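Local coordinates for ribosomal-protein-serine acetyltransferase, putative (Vibrio cholerae O1 biovar eltor, PDB 2FCK), which is of unproven function but belongs to the GNAT acetyltransferases and may acetylate the N-terminal serine or alanine of a ribosomal protein, at residues F8-Q13 with T120-F125; E69-G74 with N90-T95; L132-I137 with V176-P181. One frame throughout, in Å; residues are numbered along the deposited sequence. Where two conformers were deposited one is given.

Contact 1 of 3, residues F8-Q13 with T120-F125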
ATOM      1  N   PHE A   8       7.730  22.060   8.082  1.00 41.76           N
ATOM      2  CA  PHE A   8       8.709  21.370   7.238  1.00 43.92           C
ATOM      3  C   PHE A   8       8.497  21.683   5.775  1.00 43.83           C
ATOM      4  O   PHE A   8       7.373  21.598   5.291  1.00 43.36           O
ATOM      5  CB  PHE A   8       8.580  19.840   7.367  1.00 43.38           C
ATOM      6  CG  PHE A   8       9.516  19.075   6.439  1.00 46.80           C
ATOM      7  CD1 PHE A   8       9.012  18.362   5.333  1.00 46.87           C
ATOM      8  CD2 PHE A   8      10.906  19.079   6.654  1.00 47.87           C
ATOM      9  CE1 PHE A   8       9.889  17.660   4.445  1.00 49.65           C
ATOM     10  CE2 PHE A   8      11.771  18.360   5.784  1.00 49.06           C
ATOM     11  CZ  PHE A   8      11.257  17.655   4.691  1.00 46.68           C
ATOM     12  N   GLN A   9       9.583  22.074   5.093  1.00 44.00           N
ATOM     13  CA  GLN A   9       9.525  22.410   3.661  1.00 43.83           C
ATOM     14  C   GLN A   9      10.607  21.640   2.904  1.00 44.10           C
ATOM     15  O   GLN A   9      11.685  21.348   3.448  1.00 44.09           O
ATOM     16  CB  GLN A   9       9.732  23.899   3.412  1.00 45.13           C
ATOM     17  CG  GLN A   9       9.023  24.784   4.458  1.00 45.81           C
ATOM     18  CD  GLN A   9       8.985  26.207   4.075  1.00 48.41           C
ATOM     19  OE1 GLN A   9       9.902  26.707   3.410  1.00 49.17           O
ATOM     20  NE2 GLN A   9       7.911  26.901   4.476  1.00 45.68           N
ATOM     21  N   ILE A  10      10.320  21.331   1.643  1.00 42.79           N
ATOM     22  CA  ILE A  10      11.371  20.907   0.741  1.00 41.79           C
ATOM     23  C   ILE A  10      11.537  22.053  -0.244  1.00 42.76           C
ATOM     24  O   ILE A  10      10.573  22.459  -0.888  1.00 43.66           O
ATOM     25  CB  ILE A  10      11.001  19.563   0.014  1.00 41.64           C
ATOM     26  CG1 ILE A  10      10.827  18.380   0.973  1.00 42.69           C
ATOM     27  CG2 ILE A  10      12.081  19.238  -1.045  1.00 43.13           C
ATOM     28  CD1 ILE A  10      10.055  17.217   0.275  1.00 41.75           C
ATOM     29  N   VAL A  11      12.751  22.609  -0.347  1.00 42.22           N
ATOM     30  CA  VAL A  11      13.000  23.791  -1.166  1.00 42.51           C
ATOM     31  C   VAL A  11      14.017  23.459  -2.251  1.00 42.30           C
ATOM     32  O   VAL A  11      15.052  22.880  -1.972  1.00 44.01           O
ATOM     33  CB  VAL A  11      13.536  24.984  -0.324  1.00 42.26           C
ATOM     34  CG1 VAL A  11      13.690  26.228  -1.219  1.00 40.77           C
ATOM     35  CG2 VAL A  11      12.629  25.228   0.847  1.00 44.63           C
ATOM     36  N   THR A  12      13.693  23.814  -3.473  1.00 41.51           N
ATOM     37  CA  THR A  12      14.565  23.522  -4.605  1.00 41.62           C
ATOM     38  C   THR A  12      15.046  24.862  -5.160  1.00 42.16           C
ATOM     39  O   THR A  12      14.832  25.882  -4.549  1.00 42.32           O
ATOM     40  CB  THR A  12      13.794  22.746  -5.701  1.00 41.53           C
ATOM     41  OG1 THR A  12      12.744  23.567  -6.214  1.00 42.38           O
ATOM     42  CG2 THR A  12      13.244  21.419  -5.200  1.00 41.53           C
ATOM     43  N   GLN A  13      15.683  24.880  -6.331  1.00 42.04           N
ATOM     44  CA  GLN A  13      16.151  26.166  -6.875  1.00 41.36           C
ATOM     45  C   GLN A  13      14.999  27.166  -7.076  1.00 41.55           C
ATOM     46  O   GLN A  13      15.096  28.369  -6.707  1.00 41.97           O
ATOM     47  CB  GLN A  13      16.885  25.933  -8.209  1.00 41.71           C
ATOM     48  CG  GLN A  13      17.339  27.256  -8.802  1.00 43.02           C
ATOM     49  CD  GLN A  13      17.744  27.169 -10.259  1.00 42.23           C
ATOM     50  OE1 GLN A  13      17.642  26.128 -10.896  1.00 46.05           O
ATOM     51  NE2 GLN A  13      18.149  28.310 -10.811  1.00 45.47           N
ATOM     52  N   THR A 120      10.657  15.323  -8.532  1.00 38.68           N
ATOM     53  CA  THR A 120      11.982  14.772  -8.240  1.00 40.18           C
ATOM     54  C   THR A 120      12.407  15.101  -6.793  1.00 39.32           C
ATOM     55  O   THR A 120      12.973  14.239  -6.106  1.00 39.87           O
ATOM     56  CB  THR A 120      13.034  15.323  -9.245  1.00 40.74           C
ATOM     57  OG1 THR A 120      12.709  14.813 -10.563  1.00 42.04           O
ATOM     58  CG2 THR A 120      14.464  14.889  -8.863  1.00 40.67           C
ATOM     59  N   ALA A 121      12.075  16.313  -6.325  1.00 38.20           N
ATOM     60  CA  ALA A 121      12.390  16.700  -4.924  1.00 38.93           C
ATOM     61  C   ALA A 121      11.731  15.712  -3.957  1.00 39.75           C
ATOM     62  O   ALA A 121      12.372  15.198  -3.005  1.00 39.39           O
ATOM     63  CB  ALA A 121      11.907  18.126  -4.670  1.00 38.24           C
ATOM     64  N   LEU A 122      10.479  15.362  -4.278  1.00 38.85           N
ATOM     65  CA  LEU A 122       9.743  14.483  -3.370  1.00 39.90           C
ATOM     66  C   LEU A 122      10.325  13.069  -3.420  1.00 39.43           C
ATOM     67  O   LEU A 122      10.483  12.392  -2.401  1.00 40.51           O
ATOM     68  CB  LEU A 122       8.249  14.496  -3.724  1.00 40.79           C
ATOM     69  CG  LEU A 122       7.380  13.633  -2.787  1.00 39.08           C
ATOM     70  CD1 LEU A 122       7.482  14.141  -1.333  1.00 38.59           C
ATOM     71  CD2 LEU A 122       5.905  13.578  -3.255  1.00 42.91           C
ATOM     72  N   ILE A 123      10.657  12.600  -4.606  1.00 39.36           N
ATOM     73  CA  ILE A 123      11.245  11.277  -4.762  1.00 38.91           C
ATOM     74  C   ILE A 123      12.589  11.169  -4.004  1.00 38.78           C
ATOM     75  O   ILE A 123      12.873  10.199  -3.286  1.00 38.42           O
ATOM     76  CB  ILE A 123      11.457  11.025  -6.271  1.00 38.12           C
ATOM     77  CG1 ILE A 123      10.063  10.784  -6.964  1.00 37.07           C
ATOM     78  CG2 ILE A 123      12.414   9.788  -6.521  1.00 41.53           C
ATOM     79  CD1 ILE A 123      10.213  10.891  -8.519  1.00 40.24           C
ATOM     80  N   LEU A 124      13.429  12.178  -4.156  1.00 39.93           N
ATOM     81  CA  LEU A 124      14.703  12.192  -3.436  1.00 39.57           C
ATOM     82  C   LEU A 124      14.512  12.217  -1.924  1.00 40.65           C
ATOM     83  O   LEU A 124      15.230  11.531  -1.202  1.00 41.41           O
ATOM     84  CB  LEU A 124      15.580  13.365  -3.877  1.00 40.48           C
ATOM     85  CG  LEU A 124      16.047  13.228  -5.326  1.00 39.61           C
ATOM     86  CD1 LEU A 124      16.793  14.543  -5.755  1.00 43.27           C
ATOM     87  CD2 LEU A 124      16.881  11.941  -5.563  1.00 45.53           C
ATOM     88  N   PHE A 125      13.536  12.982  -1.458  1.00 39.99           N
ATOM     89  CA  PHE A 125      13.211  12.982  -0.026  1.00 41.13           C
ATOM     90  C   PHE A 125      12.845  11.574   0.434  1.00 40.91           C
ATOM     91  O   PHE A 125      13.346  11.079   1.464  1.00 40.92           O
ATOM     92  CB  PHE A 125      12.096  13.996   0.221  1.00 42.31           C
ATOM     93  CG  PHE A 125      11.455  13.887   1.571  1.00 45.35           C
ATOM     94  CD1 PHE A 125      12.109  14.349   2.700  1.00 48.80           C
ATOM     95  CD2 PHE A 125      10.190  13.337   1.681  1.00 47.36           C
ATOM     96  CE1 PHE A 125      11.495  14.255   3.971  1.00 52.59           C
ATOM     97  CE2 PHE A 125       9.577  13.214   2.926  1.00 51.47           C
ATOM     98  CZ  PHE A 125      10.237  13.675   4.060  1.00 49.92           C
TER
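Ile10 and Ala121 bring the two backbones nearest to each other, 7.1 Å from Ile10 CA to Ala121 CA, where the short strand 10-11 passes over one turn of helix 114-129. That spacing allows a single layer of side chains between strand and helix, and the contact is wholly apolar. Within the helix the backbone is already engaged: Phe125 N bonds to Ala121 O at 2.9 Å, and this same turn sets Ala121 and Phe125 on the side that meets residues 8-12.

Ala121, with only a methyl group to accommodate, lets the strand come close. Ala121 CB is shared by two branches, lying 3.8 Å from Ile10 CG2 and 3.6 Å from Thr12 CG2. Thr12 suits this place because it has two kinds of branch: the methyl rests on Ala121, while OG1 hydrogen-bonds to Glu117 OE2 one helical turn earlier. Ile10 divides its work as well. With CG1 set beside the backbone N (chi1 -63°) and the chain extended beyond it, CD1 reaches past Ala121 to the root of Phe125, 3.8 Å from Phe125 CB, and approaches that side chain at about a right angle. Leu122 CD1 adds a looser touch on the same methyl. Farther along, Phe8 and Phe125 reach out from opposite directions. Their rings meet obliquely, with planes at 40° and centroids 5.4 Å apart, and Phe8 CZ comes to 3.5 Å from Phe125 CE1. The two long aromatic side chains thus meet in the gap between the backbones at this end.

Leu17, Phe73 and Ile89, on three neighbouring strands, extend this apolar layer. The arrangement is helix-on-sheet packing of the alpha/beta GNAT fold, with the N-terminal edge strand laid against the helix that precedes strand 134-139.

Contact 2 of 3, residues E69-G74 with N90-T95. With NO3 (nitrate ion), chain K.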
ATOM      1  N   GLU A  69       0.153  10.529   8.247  1.00 45.31           N
ATOM      2  CA  GLU A  69      -0.479   9.546   7.353  1.00 44.35           C
ATOM      3  C   GLU A  69      -0.224   9.842   5.876  1.00 44.66           C
ATOM      4  O   GLU A  69      -0.263   8.939   5.041  1.00 45.08           O
ATOM      5  CB  GLU A  69      -1.978   9.461   7.617  1.00 41.83           C
ATOM      6  CG  GLU A  69      -2.302   8.808   8.965  1.00 45.36           C
ATOM      7  CD  GLU A  69      -3.787   8.586   9.180  1.00 46.19           C
ATOM      8  OE1 GLU A  69      -4.143   8.014  10.232  1.00 54.74           O
ATOM      9  OE2 GLU A  69      -4.616   8.988   8.321  1.00 48.00           O
ATOM     10  N   ALA A  70      -0.019  11.116   5.552  1.00 42.76           N
ATOM     11  CA  ALA A  70       0.129  11.541   4.169  1.00 42.09           C
ATOM     12  C   ALA A  70       0.735  12.918   4.207  1.00 41.85           C
ATOM     13  O   ALA A  70       0.497  13.657   5.169  1.00 41.50           O
ATOM     14  CB  ALA A  70      -1.246  11.581   3.478  1.00 44.22           C
ATOM     15  N   TYR A  71       1.454  13.298   3.168  1.00 39.93           N
ATOM     16  CA  TYR A  71       2.101  14.566   3.155  1.00 42.35           C
ATOM     17  C   TYR A  71       1.717  15.167   1.812  1.00 41.83           C
ATOM     18  O   TYR A  71       2.249  14.766   0.787  1.00 43.02           O
ATOM     19  CB  TYR A  71       3.618  14.412   3.311  1.00 43.09           C
ATOM     20  CG  TYR A  71       4.004  13.970   4.706  1.00 43.93           C
ATOM     21  CD1 TYR A  71       3.907  14.861   5.796  1.00 43.34           C
ATOM     22  CD2 TYR A  71       4.445  12.679   4.950  1.00 45.01           C
ATOM     23  CE1 TYR A  71       4.236  14.462   7.087  1.00 44.04           C
ATOM     24  CE2 TYR A  71       4.769  12.257   6.266  1.00 46.55           C
ATOM     25  CZ  TYR A  71       4.688  13.180   7.317  1.00 44.78           C
ATOM     26  OH  TYR A  71       5.003  12.819   8.611  1.00 44.21           O
ATOM     27  N   GLY A  72       0.713  16.046   1.825  1.00 41.69           N
ATOM     28  CA  GLY A  72       0.304  16.703   0.550  1.00 39.66           C
ATOM     29  C   GLY A  72       0.923  18.072   0.545  1.00 40.84           C
ATOM     30  O   GLY A  72       0.502  18.919   1.332  1.00 40.25           O
ATOM     31  N   PHE A  73       1.954  18.252  -0.294  1.00 39.57           N
ATOM     32  CA  PHE A  73       2.691  19.491  -0.413  1.00 40.30           C
ATOM     33  C   PHE A  73       2.108  20.366  -1.508  1.00 40.60           C
ATOM     34  O   PHE A  73       2.019  19.950  -2.692  1.00 40.04           O
ATOM     35  CB  PHE A  73       4.142  19.234  -0.821  1.00 41.12           C
ATOM     36  CG  PHE A  73       4.941  18.438   0.179  1.00 41.12           C
ATOM     37  CD1 PHE A  73       4.912  17.040   0.158  1.00 44.03           C
ATOM     38  CD2 PHE A  73       5.808  19.100   1.072  1.00 41.03           C
ATOM     39  CE1 PHE A  73       5.688  16.292   1.054  1.00 43.73           C
ATOM     40  CE2 PHE A  73       6.579  18.345   1.970  1.00 43.31           C
ATOM     41  CZ  PHE A  73       6.526  16.960   1.958  1.00 42.55           C
ATOM     42  N   GLY A  74       1.745  21.593  -1.150  1.00 40.44           N
ATOM     43  CA  GLY A  74       1.558  22.595  -2.194  1.00 39.36           C
ATOM     44  C   GLY A  74       2.923  22.915  -2.813  1.00 40.58           C
ATOM     45  O   GLY A  74       3.962  22.981  -2.119  1.00 40.98           O
ATOM     46  N   ASN A  90       0.842   9.843  -0.761  1.00 40.87           N
ATOM     47  CA  ASN A  90      -0.534   9.541  -0.454  1.00 44.62           C
ATOM     48  C   ASN A  90      -0.672   8.520   0.644  1.00 44.94           C
ATOM     49  O   ASN A  90      -1.598   8.636   1.439  1.00 47.17           O
ATOM     50  CB  ASN A  90      -1.254   8.989  -1.682  1.00 43.89           C
ATOM     51  CG  ASN A  90      -1.482   9.995  -2.726  1.00 50.12           C
ATOM     52  OD1 ASN A  90      -1.755  11.158  -2.439  1.00 57.46           O
ATOM     53  ND2 ASN A  90      -1.415   9.551  -3.990  1.00 51.33           N
ATOM     54  N   GLU A  91       0.173   7.481   0.633  0.50 45.42           N
ATOM     55  CA  GLU A  91       0.110   6.361   1.598  0.50 45.58           C
ATOM     56  C   GLU A  91       1.473   5.720   1.776  0.50 44.19           C
ATOM     57  O   GLU A  91       2.159   5.422   0.785  0.50 44.31           O
ATOM     58  CB  GLU A  91      -0.866   5.279   1.089  0.50 44.87           C
ATOM     59  CG  GLU A  91      -0.831   3.922   1.846  0.50 44.62           C
ATOM     60  CD  GLU A  91      -1.888   3.823   2.958  0.50 41.47           C
ATOM     61  OE1 GLU A  91      -1.619   3.242   4.050  0.50 42.80           O
ATOM     62  OE2 GLU A  91      -3.022   4.289   2.676  0.50 42.04           O
ATOM     63  N   PHE A  92       1.831   5.450   3.032  1.00 43.40           N
ATOM     64  CA  PHE A  92       3.025   4.677   3.328  1.00 42.02           C
ATOM     65  C   PHE A  92       2.638   3.191   3.408  1.00 41.48           C
ATOM     66  O   PHE A  92       1.603   2.860   3.957  1.00 43.63           O
ATOM     67  CB  PHE A  92       3.638   5.109   4.659  1.00 40.67           C
ATOM     68  CG  PHE A  92       4.263   6.490   4.588  1.00 40.70           C
ATOM     69  CD1 PHE A  92       3.579   7.604   5.067  1.00 43.12           C
ATOM     70  CD2 PHE A  92       5.524   6.639   4.039  1.00 41.69           C
ATOM     71  CE1 PHE A  92       4.187   8.905   4.996  1.00 41.52           C
ATOM     72  CE2 PHE A  92       6.135   7.942   3.983  1.00 43.31           C
ATOM     73  CZ  PHE A  92       5.449   9.034   4.478  1.00 41.32           C
ATOM     74  N   TYR A  93       3.482   2.316   2.916  0.50 41.30           N
ATOM     75  CA  TYR A  93       3.184   0.917   3.085  0.50 40.83           C
ATOM     76  C   TYR A  93       4.395   0.332   3.784  0.50 40.93           C
ATOM     77  O   TYR A  93       5.325  -0.158   3.163  0.50 40.58           O
ATOM     78  CB  TYR A  93       2.801   0.289   1.739  0.50 40.64           C
ATOM     79  CG  TYR A  93       1.755   1.092   0.975  0.50 39.03           C
ATOM     80  CD1 TYR A  93       0.447   1.229   1.453  0.50 42.46           C
ATOM     81  CD2 TYR A  93       2.074   1.692  -0.238  0.50 38.86           C
ATOM     82  CE1 TYR A  93      -0.509   1.960   0.730  0.50 41.66           C
ATOM     83  CE2 TYR A  93       1.138   2.438  -0.955  0.50 38.59           C
ATOM     84  CZ  TYR A  93      -0.151   2.565  -0.462  0.50 41.61           C
ATOM     85  OH  TYR A  93      -1.079   3.277  -1.182  0.50 42.21           O
ATOM     86  N   HIS A  94       4.414   0.518   5.105  1.00 41.08           N
ATOM     87  CA  HIS A  94       5.589   0.242   5.917  1.00 42.32           C
ATOM     88  C   HIS A  94       6.036  -1.197   5.842  1.00 42.08           C
ATOM     89  O   HIS A  94       7.216  -1.472   5.901  1.00 41.59           O
ATOM     90  CB  HIS A  94       5.441   0.779   7.356  1.00 43.94           C
ATOM     91  CG  HIS A  94       5.387   2.274   7.421  1.00 47.12           C
ATOM     92  ND1 HIS A  94       4.252   2.959   7.796  1.00 53.86           N
ATOM     93  CD2 HIS A  94       6.308   3.219   7.113  1.00 50.13           C
ATOM     94  CE1 HIS A  94       4.484   4.253   7.765  1.00 52.32           C
ATOM     95  NE2 HIS A  94       5.718   4.443   7.322  1.00 54.95           N
ATOM     96  N   THR A  95       5.090  -2.140   5.690  1.00 42.99           N
ATOM     97  CA  THR A  95       5.450  -3.532   5.574  1.00 44.13           C
ATOM     98  C   THR A  95       6.407  -3.810   4.424  1.00 42.91           C
ATOM     99  O   THR A  95       7.226  -4.735   4.520  1.00 43.04           O
ATOM    100  CB  THR A  95       4.165  -4.393   5.493  1.00 44.87           C
ATOM    101  OG1 THR A  95       3.391  -4.123   6.682  1.00 49.54           O
ATOM    102  CG2 THR A  95       4.498  -5.860   5.515  1.00 45.84           C
TER
HETATM  103  N   NO3 K 310       7.072   8.623   8.143  1.00 65.87           N
HETATM  104  O1  NO3 K 310       8.332   9.243   8.142  1.00 65.97           O
HETATM  105  O2  NO3 K 310       5.959   9.315   8.641  1.00 65.78           O
HETATM  106  O3  NO3 K 310       6.925   7.318   7.653  1.00 65.55           O
HETATM  107  O   HOH W   1       0.061   6.089   5.337  1.00 26.38           O
HETATM  108  O   HOH W   2      -3.118   8.510   3.838  1.00 33.67           O
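Asn90 opens the second segment at the point where the two backbones are nearest, its CA 5.1 Å from Ala70 CA. Asn90 O lies 3.6 Å from Ala70 CB, and the small methyl lets the strands stay close here. A water lies between Asn90 O and Glu69 O, filling in where the direct ladder has ended. Asn90 and Glu91 both face Ser100 and form a classic beta bulge on the side away from residues 69-74.

Phe92 is the main apolar partner. A second water accepts from Phe92 N at 3.0 Å and donates to Glu69 O at 2.9 Å, so the two chains are joined through solvent as they splay apart. With CG beside the backbone N (chi1 -70°), the phenyl swings back toward Tyr71, and the two side chains cross at about a right angle. Phe92 CE1 lies 3.6 Å from Tyr71 CE2, the rings meeting at their edges. Over the centre of one Phe92 face, 3.7 Å above the plane, sits O3 of a nitrate ion.

His94 grips that same oxygen: His94 NE2 donates to nitrate O3 at 3.1 Å with an angle of 158°, and O3 lies in the imidazole plane. The imidazole N-H gives the ion a directed donor, while one face of the ring rests against Phe92 CB. The nitrate probably came from the crystallisation liquor.

The contact lies at the open end of the hairpin of strands 71-77 and 83-93, just beyond the backbone pairing of Tyr71 with Ile89. Trp65 of helix 51-66 meets the Tyr71 ring edge-to-face, strand 98-105 flanks residues 90-93, and Tyr93, modelled in two conformers, lies near Tyr93 of the second subunit.

Contact 3 of 3, residues L132-I137 with V176-P181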
ATOM      1  N   LEU A 132      13.133   4.800   1.815  1.00 43.51           N
ATOM      2  CA  LEU A 132      12.180   3.907   1.183  1.00 43.39           C
ATOM      3  C   LEU A 132      12.919   3.249   0.018  1.00 43.68           C
ATOM      4  O   LEU A 132      13.882   3.824  -0.521  1.00 42.89           O
ATOM      5  CB  LEU A 132      10.924   4.671   0.735  1.00 41.67           C
ATOM      6  CG  LEU A 132      10.098   5.274   1.863  1.00 43.87           C
ATOM      7  CD1 LEU A 132       9.016   6.207   1.292  1.00 45.68           C
ATOM      8  CD2 LEU A 132       9.498   4.227   2.807  1.00 45.73           C
ATOM      9  N   THR A 133      12.523   2.038  -0.346  1.00 42.79           N
ATOM     10  CA  THR A 133      13.211   1.320  -1.414  1.00 44.16           C
ATOM     11  C   THR A 133      12.344   1.089  -2.661  1.00 43.67           C
ATOM     12  O   THR A 133      12.787   0.477  -3.602  1.00 44.66           O
ATOM     13  CB  THR A 133      13.876  -0.027  -0.916  1.00 44.12           C
ATOM     14  OG1 THR A 133      12.974  -0.734  -0.049  1.00 44.17           O
ATOM     15  CG2 THR A 133      15.181   0.281  -0.154  1.00 45.66           C
ATOM     16  N   ARG A 134      11.122   1.611  -2.648  1.00 43.66           N
ATOM     17  CA  ARG A 134      10.246   1.586  -3.807  1.00 42.57           C
ATOM     18  C   ARG A 134       9.148   2.630  -3.656  1.00 42.67           C
ATOM     19  O   ARG A 134       8.573   2.789  -2.570  1.00 42.05           O
ATOM     20  CB  ARG A 134       9.566   0.200  -3.916  1.00 41.45           C
ATOM     21  CG  ARG A 134       8.604   0.061  -5.107  1.00 42.76           C
ATOM     22  CD  ARG A 134       8.106  -1.431  -5.287  1.00 40.31           C
ATOM     23  NE  ARG A 134       6.926  -1.474  -6.184  1.00 40.96           N
ATOM     24  CZ  ARG A 134       6.960  -1.691  -7.501  1.00 41.81           C
ATOM     25  NH1 ARG A 134       8.101  -1.959  -8.121  1.00 41.47           N
ATOM     26  NH2 ARG A 134       5.849  -1.618  -8.215  1.00 41.19           N
ATOM     27  N   LEU A 135       8.813   3.305  -4.761  1.00 42.48           N
ATOM     28  CA  LEU A 135       7.645   4.199  -4.770  1.00 42.87           C
ATOM     29  C   LEU A 135       6.743   3.781  -5.939  1.00 42.18           C
ATOM     30  O   LEU A 135       7.258   3.423  -6.973  1.00 42.35           O
ATOM     31  CB  LEU A 135       8.087   5.648  -4.999  1.00 41.47           C
ATOM     32  CG  LEU A 135       9.085   6.207  -3.950  1.00 42.44           C
ATOM     33  CD1 LEU A 135       9.641   7.589  -4.390  1.00 41.82           C
ATOM     34  CD2 LEU A 135       8.455   6.330  -2.594  1.00 46.18           C
ATOM     35  N   GLU A 136       5.438   3.820  -5.732  1.00 45.63           N
ATOM     36  CA  GLU A 136       4.454   3.641  -6.823  1.00 47.11           C
ATOM     37  C   GLU A 136       3.698   4.963  -7.127  1.00 49.68           C
ATOM     38  O   GLU A 136       3.246   5.667  -6.200  1.00 51.38           O
ATOM     39  CB  GLU A 136       3.489   2.537  -6.456  1.00 47.79           C
ATOM     40  CG  GLU A 136       4.210   1.178  -6.651  1.00 47.38           C
ATOM     41  CD  GLU A 136       3.324  -0.039  -6.363  1.00 49.53           C
ATOM     42  OE1 GLU A 136       2.142   0.121  -5.969  1.00 48.40           O
ATOM     43  OE2 GLU A 136       3.876  -1.159  -6.465  1.00 45.12           O
ATOM     44  N   ILE A 137       3.548   5.257  -8.412  1.00 47.47           N
ATOM     45  CA  ILE A 137       2.655   6.286  -8.947  1.00 47.88           C
ATOM     46  C   ILE A 137       1.516   5.609  -9.683  1.00 48.34           C
ATOM     47  O   ILE A 137       1.810   4.667 -10.417  1.00 46.78           O
ATOM     48  CB  ILE A 137       3.433   7.161  -9.889  1.00 48.27           C
ATOM     49  CG1 ILE A 137       4.460   7.969  -9.082  1.00 48.39           C
ATOM     50  CG2 ILE A 137       2.530   8.123 -10.678  1.00 49.57           C
ATOM     51  CD1 ILE A 137       5.531   8.498  -9.897  1.00 44.96           C
ATOM     52  N   VAL A 176       0.130   1.665 -13.070  1.00 41.18           N
ATOM     53  CA  VAL A 176       1.126   1.706 -12.007  1.00 39.90           C
ATOM     54  C   VAL A 176       2.511   1.933 -12.599  1.00 40.01           C
ATOM     55  O   VAL A 176       2.926   1.177 -13.489  1.00 40.92           O
ATOM     56  CB  VAL A 176       1.106   0.335 -11.260  1.00 39.74           C
ATOM     57  CG1 VAL A 176       2.228   0.262 -10.232  1.00 40.59           C
ATOM     58  CG2 VAL A 176      -0.296   0.115 -10.681  1.00 39.94           C
ATOM     59  N   PHE A 177       3.182   2.985 -12.117  1.00 40.25           N
ATOM     60  CA  PHE A 177       4.592   3.205 -12.420  1.00 40.87           C
ATOM     61  C   PHE A 177       5.381   3.003 -11.125  1.00 43.04           C
ATOM     62  O   PHE A 177       4.878   3.350 -10.030  1.00 43.15           O
ATOM     63  CB  PHE A 177       4.812   4.655 -12.890  1.00 42.62           C
ATOM     64  CG  PHE A 177       4.127   4.989 -14.178  1.00 41.76           C
ATOM     65  CD1 PHE A 177       4.826   4.993 -15.377  1.00 42.71           C
ATOM     66  CD2 PHE A 177       2.761   5.302 -14.170  1.00 42.26           C
ATOM     67  CE1 PHE A 177       4.176   5.317 -16.563  1.00 42.79           C
ATOM     68  CE2 PHE A 177       2.083   5.645 -15.325  1.00 42.67           C
ATOM     69  CZ  PHE A 177       2.810   5.619 -16.563  1.00 42.76           C
ATOM     70  N   SER A 178       6.640   2.566 -11.243  1.00 42.40           N
ATOM     71  CA  SER A 178       7.493   2.428 -10.081  1.00 43.22           C
ATOM     72  C   SER A 178       8.790   3.216 -10.207  1.00 43.50           C
ATOM     73  O   SER A 178       9.272   3.489 -11.305  1.00 44.25           O
ATOM     74  CB  SER A 178       7.848   0.946  -9.844  1.00 43.52           C
ATOM     75  OG  SER A 178       8.758   0.523 -10.845  1.00 44.46           O
ATOM     76  N   LEU A 179       9.338   3.549  -9.045  1.00 45.19           N
ATOM     77  CA  LEU A 179      10.691   4.080  -8.943  1.00 45.67           C
ATOM     78  C   LEU A 179      11.406   3.276  -7.868  1.00 46.05           C
ATOM     79  O   LEU A 179      10.817   3.003  -6.805  1.00 46.37           O
ATOM     80  CB  LEU A 179      10.629   5.552  -8.475  1.00 45.68           C
ATOM     81  CG  LEU A 179       9.943   6.519  -9.424  1.00 47.49           C
ATOM     82  CD1 LEU A 179       8.989   7.433  -8.684  1.00 47.31           C
ATOM     83  CD2 LEU A 179      10.984   7.288 -10.124  1.00 46.57           C
ATOM     84  N   ILE A 180      12.662   2.913  -8.143  1.00 46.61           N
ATOM     85  CA  ILE A 180      13.528   2.333  -7.132  1.00 48.01           C
ATOM     86  C   ILE A 180      14.834   3.114  -7.051  1.00 48.68           C
ATOM     87  O   ILE A 180      15.201   3.802  -8.009  1.00 48.53           O
ATOM     88  CB  ILE A 180      13.822   0.826  -7.337  1.00 48.40           C
ATOM     89  CG1 ILE A 180      14.718   0.591  -8.556  1.00 49.27           C
ATOM     90  CG2 ILE A 180      12.497   0.036  -7.387  1.00 47.68           C
ATOM     91  CD1 ILE A 180      15.049  -0.905  -8.826  1.00 47.54           C
ATOM     92  N   PRO A 181      15.500   3.064  -5.891  1.00 50.06           N
ATOM     93  CA  PRO A 181      16.716   3.905  -5.819  1.00 51.10           C
ATOM     94  C   PRO A 181      17.829   3.488  -6.791  1.00 52.39           C
ATOM     95  O   PRO A 181      18.682   4.302  -7.215  1.00 54.68           O
ATOM     96  CB  PRO A 181      17.169   3.753  -4.366  1.00 51.51           C
ATOM     97  CG  PRO A 181      15.986   3.290  -3.618  1.00 51.61           C
ATOM     98  CD  PRO A 181      15.213   2.417  -4.600  1.00 49.38           C
ATOM     99  OXT PRO A 181      17.898   2.323  -7.193  1.00 54.12           O
TER
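Arg134 lays one face of its guanidinium over Ser178 CB, which is 3.4 Å from Arg134 NH1, while Glu136 OE2 lies at its edge. Arg134 NE and NH2 both donate side-on to Glu136 OE2, NH2 at 2.7 Å in a salt bridge, and this double grip should limit rotation of the guanidinium. The arm is extended from CG to NE, with CG anti to the backbone N (chi1 180°). Small Ser178 suits the place under the flat cation, and its OG bonds to Glu158, which also pairs with Arg134. The Phe177 ring has Ile137 O at its edge.

Beneath these groups the strands run antiparallel. Leu135 and Leu179 form one hydrogen-bonded pair, Ile137 and Phe177 another; Phe177 N reaches Ile137 O at 2.8 Å and 175°. These four apolar residues share one face, where Ile137 CD1 meets Leu179 CD1 at 3.8 Å. Beyond the strand, Pro181, which lacks an N-H to donate, places CD 3.3 Å from Thr133 O.

Helix 114-129 packs on the leucine face through Ile123 and Cys126. Strand 98-105 pairs with the other edge of 134-139, strand 156-164 flanks 170-179, and Arg134 NH1 bonds to Pro162 O of the second subunit.

In the fold
All three contacts reach one mixed sheet, with centres 13 to 16 Å apart. In sequence, contact 2 falls between the two halves of contact 1, and contact 3 follows. Helix 114-129, part of contact 1, also packs on the strands of contact 3: Leu122 touches Phe73 of contact 2, whereas Ile123 packs on Leu135 and Leu179 of contact 3. Ile10 also reaches Phe73, making one apolar layer from the N-terminal strand to the hairpin. Contacts 2 and 3 do not touch each other, strand 98-105 lying between their strands, but both meet the second subunit. The helix thus ties the N-terminal and C-terminal parts of the GNAT fold together, while contacts 2 and 3 lie where the two subunits meet.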